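Local atomic coordinates of SusD homolog (Bacteroides thetaiotaomicron VPI-5482, PDB entry 3IHV), a protein that probably binds glycans at the bacterial outer membrane for uptake, like other SusD-type proteins. Residues K219-V231 and Y397-W411. Numbering follows the deposited sequence. Where two conformers were deposited one is given.
Sequences KWEAAAKTARILV and YADVLLLYAEALNEW. With EDO (1,2-ethanediol), chain H.
A water couples Tyr404 to Arg228: it lies 2.6 Å from Tyr404 OH and accepts a 2.8 Å bond from Arg228 NE at the edge of the guanidinium. The rest of the Tyr404 ring is a knob in the hole formed by Ala224, Ala227, Arg228 and Val231, with backbone of Ala227 and Arg228 over one face; CG anti to the backbone N (chi1 -174°) swings it onto helix 219-232. Next to it, small residues let the axes of segments 219-231 and 397-411, roughly antiparallel at 139°, come within 8.0 Å, and Ala223 CB meets Ala407 CB at 3.7 Å.

Toward the start of helix 219-232 and the end of helix 397-412, two tryptophans pack against glutamates of the partner helix. A CH-pi contact sets Glu410 CG 3.5 Å from the centroid of the Trp220 six-membered ring, while its carboxylate turns to Arg452. Reciprocally, Glu221 CB makes a CH-pi contact 3.6 Å from the Trp411 five-membered ring centroid, its carboxylate nearly parallel to the indole; Lys225 NZ holds Glu221 OE2 (2.7 Å). An alanine in place of Trp411 would probably leave the Glu221 chain without its aromatic platform and open a gap beside Ala224. This buried pair joins distant parts of the chain, consistent with the TPR-like scaffold of SusD proteins: helix 195-210 packs against helix 219-232, and helices 417-430 and 448-463 against helix 397-412, which continues from strand 392-396.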
loop_
_atom_site.group_PDB
_atom_site.type_symbol
_atom_site.label_atom_id
_atom_site.label_comp_id
_atom_site.label_asym_id
_atom_site.label_seq_id
_atom_site.Cartn_x
_atom_site.Cartn_y
_atom_site.Cartn_z
ATOM N N LYS A 219 -10.577 -18.686 7.054
ATOM C CA LYS A 219 -9.550 -18.184 6.148
ATOM C C LYS A 219 -8.192 -17.932 6.793
ATOM O O LYS A 219 -7.200 -17.708 6.074
ATOM C CB LYS A 219 -10.071 -16.966 5.376
ATOM C CG LYS A 219 -11.352 -17.232 4.542
ATOM C CD LYS A 219 -11.267 -18.444 3.633
ATOM C CE LYS A 219 -12.628 -18.732 2.934
ATOM N NZ LYS A 219 -12.742 -19.982 2.161
ATOM N N TRP A 220 -8.113 -17.934 8.127
ATOM C CA TRP A 220 -6.808 -17.795 8.761
ATOM C C TRP A 220 -5.921 -18.980 8.381
ATOM O O TRP A 220 -4.729 -18.830 8.048
ATOM C CB TRP A 220 -6.936 -17.704 10.268
ATOM C CG TRP A 220 -7.528 -16.411 10.811
ATOM C CD1 TRP A 220 -8.671 -16.293 11.530
ATOM C CD2 TRP A 220 -6.976 -15.107 10.728
ATOM N NE1 TRP A 220 -8.870 -15.005 11.893
ATOM C CE2 TRP A 220 -7.848 -14.245 11.398
ATOM C CE3 TRP A 220 -5.848 -14.578 10.133
ATOM C CZ2 TRP A 220 -7.617 -12.899 11.514
ATOM C CZ3 TRP A 220 -5.625 -13.214 10.224
ATOM C CH2 TRP A 220 -6.502 -12.390 10.905
ATOM N N GLU A 221 -6.493 -20.163 8.442
ATOM C CA GLU A 221 -5.791 -21.355 8.024
ATOM C C GLU A 221 -5.372 -21.248 6.557
ATOM O O GLU A 221 -4.271 -21.618 6.216
ATOM C CB GLU A 221 -6.680 -22.578 8.232
ATOM C CG GLU A 221 -6.102 -23.856 7.662
ATOM C CD GLU A 221 -6.958 -25.051 7.919
ATOM O OE1 GLU A 221 -8.030 -24.923 8.565
ATOM O OE2 GLU A 221 -6.530 -26.127 7.478
ATOM N N ALA A 222 -6.243 -20.697 5.700
ATOM C CA ALA A 222 -5.912 -20.556 4.276
ATOM C C ALA A 222 -4.754 -19.579 4.105
ATOM O O ALA A 222 -3.832 -19.801 3.308
ATOM C CB ALA A 222 -7.148 -20.111 3.464
ATOM N N ALA A 223 -4.788 -18.467 4.848
ATOM C CA ALA A 223 -3.703 -17.477 4.780
ATOM C C ALA A 223 -2.373 -18.148 5.191
ATOM O O ALA A 223 -1.330 -17.997 4.531
ATOM C CB ALA A 223 -4.018 -16.292 5.725
ATOM N N ALA A 224 -2.408 -18.861 6.298
ATOM C CA ALA A 224 -1.210 -19.519 6.816
ATOM C C ALA A 224 -0.675 -20.575 5.832
ATOM O O ALA A 224 0.519 -20.665 5.636
ATOM C CB ALA A 224 -1.493 -20.172 8.184
ATOM N N LYS A 225 -1.566 -21.398 5.266
ATOM C CA LYS A 225 -1.132 -22.433 4.313
ATOM C C LYS A 225 -0.533 -21.838 3.034
ATOM O O LYS A 225 0.436 -22.367 2.479
ATOM C CB LYS A 225 -2.266 -23.382 4.010
ATOM C CG LYS A 225 -2.556 -24.262 5.219
ATOM C CD LYS A 225 -3.615 -25.310 4.969
ATOM C CE LYS A 225 -3.673 -26.266 6.149
ATOM N NZ LYS A 225 -4.651 -27.339 5.910
ATOM N N THR A 226 -1.129 -20.760 2.563
ATOM C CA THR A 226 -0.639 -20.063 1.386
ATOM C C THR A 226 0.739 -19.469 1.668
ATOM O O THR A 226 1.684 -19.651 0.897
ATOM C CB THR A 226 -1.626 -18.985 0.964
ATOM O OG1 THR A 226 -2.889 -19.602 0.741
ATOM C CG2 THR A 226 -1.163 -18.308 -0.337
ATOM N N ALA A 227 0.864 -18.730 2.774
ATOM C CA ALA A 227 2.176 -18.138 3.126
ATOM C C ALA A 227 3.242 -19.219 3.303
ATOM O O ALA A 227 4.387 -19.023 2.905
ATOM C CB ALA A 227 2.090 -17.300 4.386
ATOM N N ARG A 228 2.881 -20.343 3.916
ATOM C CA ARG A 228 3.822 -21.460 4.093
ATOM C C ARG A 228 4.479 -21.877 2.766
ATOM O O ARG A 228 5.682 -22.134 2.710
ATOM C CB ARG A 228 3.093 -22.666 4.712
ATOM C CG ARG A 228 3.956 -23.888 5.008
ATOM C CD ARG A 228 3.072 -25.098 5.401
ATOM N NE ARG A 228 2.480 -24.972 6.732
ATOM C CZ ARG A 228 1.390 -25.610 7.150
ATOM N NH1 ARG A 228 0.693 -26.386 6.334
ATOM N NH2 ARG A 228 0.962 -25.414 8.388
ATOM N N ILE A 229 3.679 -21.973 1.699
ATOM C CA ILE A 229 4.196 -22.394 0.392
ATOM C C ILE A 229 5.278 -21.402 -0.020
ATOM O O ILE A 229 6.403 -21.797 -0.413
ATOM C CB ILE A 229 3.039 -22.398 -0.686
ATOM C CG1 ILE A 229 2.059 -23.544 -0.373
ATOM C CG2 ILE A 229 3.591 -22.537 -2.120
ATOM C CD1 ILE A 229 0.743 -23.451 -1.107
ATOM N N LEU A 230 4.954 -20.122 0.127
ATOM C CA LEU A 230 5.904 -19.060 -0.260
ATOM C C LEU A 230 7.175 -19.071 0.610
ATOM O O LEU A 230 8.302 -19.012 0.090
ATOM C CB LEU A 230 5.234 -17.713 -0.223
ATOM C CG LEU A 230 6.135 -16.494 -0.474
ATOM C CD1 LEU A 230 6.918 -16.634 -1.774
ATOM C CD2 LEU A 230 5.319 -15.163 -0.442
ATOM N N VAL A 231 6.980 -19.167 1.922
ATOM C CA VAL A 231 8.105 -19.149 2.869
ATOM C C VAL A 231 8.994 -20.363 2.674
ATOM O O VAL A 231 10.234 -20.249 2.556
ATOM C CB VAL A 231 7.595 -18.951 4.330
ATOM C CG1 VAL A 231 8.793 -19.073 5.331
ATOM C CG2 VAL A 231 6.895 -17.612 4.463
ATOM N N TYR A 397 8.023 -8.968 0.924
ATOM C CA TYR A 397 8.046 -10.246 1.640
ATOM C C TYR A 397 7.969 -10.097 3.150
ATOM O O TYR A 397 7.416 -10.977 3.818
ATOM C CB TYR A 397 9.307 -10.977 1.245
ATOM C CG TYR A 397 9.490 -12.380 1.722
ATOM C CD1 TYR A 397 8.765 -13.421 1.177
ATOM C CD2 TYR A 397 10.463 -12.688 2.655
ATOM C CE1 TYR A 397 8.973 -14.725 1.569
ATOM C CE2 TYR A 397 10.682 -13.985 3.048
ATOM C CZ TYR A 397 9.932 -15.012 2.486
ATOM O OH TYR A 397 10.172 -16.298 2.864
ATOM N N ALA A 398 8.501 -9.004 3.726
ATOM C CA ALA A 398 8.398 -8.845 5.187
ATOM C C ALA A 398 6.927 -8.823 5.660
ATOM O O ALA A 398 6.599 -9.314 6.719
ATOM C CB ALA A 398 9.119 -7.564 5.662
ATOM N N ASP A 399 6.077 -8.186 4.874
ATOM C CA ASP A 399 4.620 -8.091 5.145
ATOM C C ASP A 399 4.067 -9.510 5.167
ATOM O O ASP A 399 3.332 -9.927 6.102
ATOM C CB ASP A 399 4.015 -7.229 4.028
ATOM C CG ASP A 399 2.566 -6.799 4.265
ATOM O OD1 ASP A 399 1.856 -7.382 5.103
ATOM O OD2 ASP A 399 2.133 -5.860 3.547
ATOM N N VAL A 400 4.474 -10.317 4.181
ATOM C CA VAL A 400 4.009 -11.687 4.120
ATOM C C VAL A 400 4.518 -12.509 5.314
ATOM O O VAL A 400 3.744 -13.268 5.891
ATOM C CB VAL A 400 4.356 -12.394 2.794
ATOM C CG1 VAL A 400 3.794 -13.833 2.804
ATOM C CG2 VAL A 400 3.811 -11.592 1.565
ATOM N N LEU A 401 5.776 -12.322 5.720
ATOM C CA LEU A 401 6.260 -13.041 6.913
ATOM C C LEU A 401 5.394 -12.666 8.120
ATOM O O LEU A 401 5.003 -13.520 8.904
ATOM C CB LEU A 401 7.723 -12.748 7.230
ATOM C CG LEU A 401 8.739 -13.364 6.265
ATOM C CD1 LEU A 401 10.185 -12.865 6.529
ATOM C CD2 LEU A 401 8.685 -14.891 6.284
ATOM N N LEU A 402 5.098 -11.377 8.250
ATOM C CA LEU A 402 4.293 -10.950 9.409
ATOM C C LEU A 402 2.859 -11.514 9.312
ATOM O O LEU A 402 2.271 -11.930 10.328
ATOM C CB LEU A 402 4.294 -9.439 9.537
ATOM C CG LEU A 402 5.647 -8.816 9.897
ATOM C CD1 LEU A 402 5.578 -7.298 10.039
ATOM C CD2 LEU A 402 6.189 -9.420 11.189
ATOM N N LEU A 403 2.312 -11.579 8.083
ATOM C CA LEU A 403 0.976 -12.173 7.887
ATOM C C LEU A 403 0.969 -13.645 8.249
ATOM O O LEU A 403 -0.020 -14.165 8.801
ATOM C CB LEU A 403 0.505 -12.012 6.432
ATOM C CG LEU A 403 0.141 -10.588 6.016
ATOM C CD1 LEU A 403 -0.068 -10.520 4.508
ATOM C CD2 LEU A 403 -1.150 -10.149 6.782
ATOM N N TYR A 404 2.052 -14.337 7.884
ATOM C CA TYR A 404 2.201 -15.742 8.214
ATOM C C TYR A 404 2.159 -15.942 9.729
ATOM O O TYR A 404 1.390 -16.762 10.253
ATOM C CB TYR A 404 3.512 -16.241 7.603
ATOM C CG TYR A 404 3.818 -17.727 7.709
ATOM C CD1 TYR A 404 2.817 -18.690 7.620
ATOM C CD2 TYR A 404 5.138 -18.167 7.807
ATOM C CE1 TYR A 404 3.116 -20.049 7.686
ATOM C CE2 TYR A 404 5.437 -19.511 7.852
ATOM C CZ TYR A 404 4.422 -20.452 7.777
ATOM O OH TYR A 404 4.735 -21.798 7.828
ATOM N N ALA A 405 2.941 -15.135 10.446
ATOM C CA ALA A 405 2.959 -15.212 11.892
ATOM C C ALA A 405 1.586 -14.905 12.453
ATOM O O ALA A 405 1.092 -15.646 13.332
ATOM C CB ALA A 405 3.977 -14.255 12.487
ATOM N N GLU A 406 0.968 -13.840 11.946
ATOM C CA GLU A 406 -0.365 -13.432 12.421
ATOM C C GLU A 406 -1.386 -14.549 12.220
ATOM O O GLU A 406 -2.101 -14.939 13.120
ATOM C CB GLU A 406 -0.826 -12.151 11.692
ATOM C CG GLU A 406 -2.203 -11.673 12.097
ATOM C CD GLU A 406 -2.671 -10.467 11.328
ATOM O OE1 GLU A 406 -1.880 -9.876 10.522
ATOM O OE2 GLU A 406 -3.831 -10.084 11.590
ATOM N N ALA A 407 -1.428 -15.078 11.003
ATOM C CA ALA A 407 -2.439 -16.097 10.652
ATOM C C ALA A 407 -2.229 -17.401 11.387
ATOM O O ALA A 407 -3.211 -18.043 11.832
ATOM C CB ALA A 407 -2.450 -16.343 9.104
ATOM N N LEU A 408 -0.971 -17.837 11.519
ATOM C CA LEU A 408 -0.707 -19.033 12.310
ATOM C C LEU A 408 -1.240 -18.884 13.732
ATOM O O LEU A 408 -1.864 -19.790 14.280
ATOM C CB LEU A 408 0.793 -19.329 12.371
ATOM C CG LEU A 408 1.413 -19.949 11.105
ATOM C CD1 LEU A 408 2.936 -19.893 11.195
ATOM C CD2 LEU A 408 0.915 -21.390 10.998
ATOM N N ASN A 409 -0.982 -17.728 14.340
ATOM C CA ASN A 409 -1.404 -17.494 15.729
ATOM C C ASN A 409 -2.911 -17.479 15.815
ATOM O O ASN A 409 -3.473 -18.013 16.759
ATOM C CB ASN A 409 -0.806 -16.177 16.220
ATOM C CG ASN A 409 -1.173 -15.857 17.636
ATOM O OD1 ASN A 409 -0.936 -16.650 18.541
ATOM N ND2 ASN A 409 -1.695 -14.652 17.851
ATOM N N GLU A 410 -3.573 -16.904 14.811
ATOM C CA GLU A 410 -5.029 -16.866 14.824
ATOM C C GLU A 410 -5.615 -18.265 14.642
ATOM O O GLU A 410 -6.525 -18.698 15.373
ATOM C CB GLU A 410 -5.559 -15.957 13.714
ATOM C CG GLU A 410 -5.201 -14.503 13.828
ATOM C CD GLU A 410 -5.787 -13.783 15.054
ATOM O OE1 GLU A 410 -6.797 -14.269 15.651
ATOM O OE2 GLU A 410 -5.205 -12.717 15.388
ATOM N N TRP A 411 -5.086 -19.004 13.668
ATOM C CA TRP A 411 -5.592 -20.363 13.410
ATOM C C TRP A 411 -5.343 -21.366 14.546
ATOM O O TRP A 411 -6.274 -22.089 14.985
ATOM C CB TRP A 411 -4.999 -20.841 12.092
ATOM C CG TRP A 411 -5.134 -22.229 11.774
ATOM C CD1 TRP A 411 -6.196 -23.048 12.025
ATOM C CD2 TRP A 411 -4.196 -23.006 11.021
ATOM N NE1 TRP A 411 -5.941 -24.294 11.539
ATOM C CE2 TRP A 411 -4.729 -24.292 10.901
ATOM C CE3 TRP A 411 -2.959 -22.721 10.433
ATOM C CZ2 TRP A 411 -4.057 -25.328 10.237
ATOM C CZ3 TRP A 411 -2.281 -23.733 9.781
ATOM C CH2 TRP A 411 -2.845 -25.026 9.670
HETATM C C1 EDO H . -9.482 -22.852 0.620
HETATM O O1 EDO H . -10.629 -23.607 1.029
HETATM C C2 EDO H . -9.645 -21.489 1.240
HETATM O O2 EDO H . -10.684 -20.840 0.531
HETATM O O HOH W 1 3.249 -23.565 9.010
HETATM O O HOH W 2 10.860 -17.729 0.093
#